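6-carboxyhexanoate--CoA ligase (Aquifex aeolicus, PDB 5TVA) belongs to the BioW family of acyl-CoA ligases and binds adenosine monophosphate and coenzyme A. Local coordinates at residues A[57-63]-A[168-172]. Sequence-based numbering, arbitrary orientation.
Sequences EVVKFNL and FKNLF
A helix packs against the edge strand of a small parallel sheet here: Phe168 and Phe172, one turn apart on helix 158-173, meet strand 57-60 and the loop that follows it. The axes of strand 57-60 and of the helix segment 168-172 come within 10.6 Å at 103°, so the helix runs across the strand; at this spacing, usual for a helix on a sheet, bulky apolar side chains such as phenylalanine fill the interface. Phe168 does most of the bridging. Its CG is swung away from the backbone N (chi1 -171°), which carries the ring to the bend where the strand ends, and CA of Phe61 lies over one face in a CH-pi contact, 4.1 Å from the ring centroid. Unlike neighbours meet its edge: Val59 CG1 sits 3.4 Å from Phe168 CE2, Leu63 CG lies in the ring plane beside Phe168 CD1, and Asn62 OD1 comes within 3.2 Å of Phe168 CE1. That amide stands almost upright to the ring, planes 86° apart, and turns its oxygen to the weakly positive C-H edge. The ring of Phe61 meets that of Phe168 obliquely.

Val59 is forked, and the two methyls divide the work: while CG1 takes the edge of Phe168, CG2 lies over a face of Phe172, 3.9 Å from its centroid. At the rim of Phe172, Glu57 OE2 approaches CZ (3.5 Å), though its main partner is Lys234, in a salt bridge. Beyond the strand, branched Leu63 reaches toward the helix, placing CD2 3.7 Å from Leu171 CD1. Within the sheet, strand 57-60 is hydrogen-bonded to strand 236-239, where Val236 touches both Val59 and Lys169, so this central strand and the edge strand both lean on helix 158-173.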
loop_
_atom_site.group_PDB
_atom_site.type_symbol
_atom_site.label_atom_id
_atom_site.label_comp_id
_atom_site.label_asym_id
_atom_site.label_seq_id
_atom_site.Cartn_x
_atom_site.Cartn_y
_atom_site.Cartn_z
ATOM N N GLU A 57 15.320 -10.269 3.716
ATOM C CA GLU A 57 16.242 -9.162 3.882
ATOM C C GLU A 57 15.672 -8.181 4.896
ATOM O O GLU A 57 14.461 -7.950 4.943
ATOM C CB GLU A 57 16.541 -8.447 2.549
ATOM C CG GLU A 57 17.838 -7.626 2.618
ATOM C CD GLU A 57 18.187 -6.905 1.329
ATOM O OE1 GLU A 57 18.908 -5.885 1.409
ATOM O OE2 GLU A 57 17.739 -7.345 0.250
ATOM N N VAL A 58 16.565 -7.628 5.712
ATOM C CA VAL A 58 16.247 -6.593 6.689
ATOM C C VAL A 58 16.672 -5.259 6.107
ATOM O O VAL A 58 17.782 -5.135 5.586
ATOM C CB VAL A 58 16.954 -6.865 8.027
ATOM C CG1 VAL A 58 16.672 -5.745 9.034
ATOM C CG2 VAL A 58 16.495 -8.203 8.567
ATOM N N VAL A 59 15.789 -4.268 6.177
ATOM C CA VAL A 59 16.026 -2.952 5.598
ATOM C C VAL A 59 15.662 -1.889 6.631
ATOM O O VAL A 59 14.715 -2.063 7.410
ATOM C CB VAL A 59 15.215 -2.767 4.300
ATOM C CG1 VAL A 59 15.522 -1.434 3.659
ATOM C CG2 VAL A 59 15.527 -3.895 3.317
ATOM N N LYS A 60 16.411 -0.784 6.631
ATOM C CA LYS A 60 16.226 0.312 7.578
ATOM C C LYS A 60 15.246 1.341 7.024
ATOM O O LYS A 60 15.502 1.953 5.982
ATOM C CB LYS A 60 17.569 0.969 7.882
ATOM C CG LYS A 60 17.509 2.079 8.937
ATOM C CD LYS A 60 17.346 1.511 10.336
ATOM C CE LYS A 60 17.255 2.628 11.387
ATOM N NZ LYS A 60 16.994 2.091 12.763
ATOM N N PHE A 61 14.127 1.544 7.724
ATOM C CA PHE A 61 13.191 2.594 7.338
ATOM C C PHE A 61 13.883 3.957 7.401
ATOM O O PHE A 61 14.675 4.225 8.305
ATOM C CB PHE A 61 11.956 2.575 8.247
ATOM C CG PHE A 61 10.924 3.618 7.897
ATOM C CD1 PHE A 61 9.987 3.377 6.900
ATOM C CD2 PHE A 61 10.895 4.843 8.569
ATOM C CE1 PHE A 61 9.035 4.329 6.566
ATOM C CE2 PHE A 61 9.950 5.808 8.248
ATOM C CZ PHE A 61 9.014 5.554 7.237
ATOM N N ASN A 62 13.588 4.815 6.417
ATOM C CA ASN A 62 14.301 6.092 6.327
ATOM C C ASN A 62 13.516 7.145 5.553
ATOM O O ASN A 62 14.142 8.067 5.022
ATOM C CB ASN A 62 15.665 5.889 5.663
ATOM C CG ASN A 62 15.539 5.436 4.214
ATOM O OD1 ASN A 62 14.428 5.282 3.696
ATOM N ND2 ASN A 62 16.672 5.248 3.545
ATOM N N LEU A 63 12.199 7.011 5.405
ATOM C CA LEU A 63 11.402 8.025 4.739
ATOM C C LEU A 63 11.031 9.130 5.716
ATOM O O LEU A 63 10.761 8.872 6.892
ATOM C CB LEU A 63 10.124 7.422 4.162
ATOM C CG LEU A 63 10.157 6.354 3.078
ATOM C CD1 LEU A 63 8.726 5.951 2.765
ATOM C CD2 LEU A 63 10.860 6.879 1.835
ATOM N N PHE A 168 7.093 1.353 1.971
ATOM C CA PHE A 168 8.533 1.303 2.043
ATOM C C PHE A 168 9.046 0.102 1.276
ATOM O O PHE A 168 10.078 0.203 0.600
ATOM C CB PHE A 168 9.028 1.300 3.481
ATOM C CG PHE A 168 10.500 1.463 3.562
ATOM C CD1 PHE A 168 11.077 2.692 3.279
ATOM C CD2 PHE A 168 11.323 0.377 3.832
ATOM C CE1 PHE A 168 12.456 2.853 3.306
ATOM C CE2 PHE A 168 12.694 0.531 3.858
ATOM C CZ PHE A 168 13.264 1.770 3.599
ATOM N N LYS A 169 8.306 -1.019 1.322
ATOM C CA LYS A 169 8.666 -2.165 0.499
ATOM C C LYS A 169 8.588 -1.819 -0.981
ATOM O O LYS A 169 9.498 -2.157 -1.741
ATOM C CB LYS A 169 7.780 -3.372 0.809
ATOM C CG LYS A 169 8.531 -4.713 0.625
ATOM C CD LYS A 169 7.828 -5.674 -0.328
ATOM C CE LYS A 169 8.577 -6.993 -0.389
ATOM N NZ LYS A 169 7.881 -8.016 -1.221
ATOM N N ASN A 170 7.505 -1.153 -1.405
ATOM C CA ASN A 170 7.373 -0.746 -2.800
ATOM C C ASN A 170 8.598 0.041 -3.253
ATOM O O ASN A 170 9.244 -0.310 -4.244
ATOM C CB ASN A 170 6.102 0.084 -3.002
ATOM C CG ASN A 170 4.838 -0.732 -2.806
ATOM O OD1 ASN A 170 4.882 -1.957 -2.778
ATOM N ND2 ASN A 170 3.701 -0.051 -2.664
ATOM N N LEU A 171 8.960 1.081 -2.498
ATOM C CA LEU A 171 10.127 1.889 -2.847
ATOM C C LEU A 171 11.413 1.073 -2.794
ATOM O O LEU A 171 12.305 1.264 -3.627
ATOM C CB LEU A 171 10.233 3.104 -1.926
ATOM C CG LEU A 171 9.012 4.025 -1.935
ATOM C CD1 LEU A 171 9.212 5.199 -0.961
ATOM C CD2 LEU A 171 8.716 4.505 -3.359
ATOM N N PHE A 172 11.535 0.162 -1.827
ATOM C CA PHE A 172 12.719 -0.685 -1.792
ATOM C C PHE A 172 12.785 -1.600 -3.015
ATOM O O PHE A 172 13.879 -1.887 -3.520
ATOM C CB PHE A 172 12.741 -1.500 -0.501
ATOM C CG PHE A 172 13.787 -2.569 -0.479
ATOM C CD1 PHE A 172 15.095 -2.265 -0.125
ATOM C CD2 PHE A 172 13.469 -3.889 -0.823
ATOM C CE1 PHE A 172 16.075 -3.267 -0.118
ATOM C CE2 PHE A 172 14.449 -4.895 -0.825
ATOM C CZ PHE A 172 15.748 -4.586 -0.464
#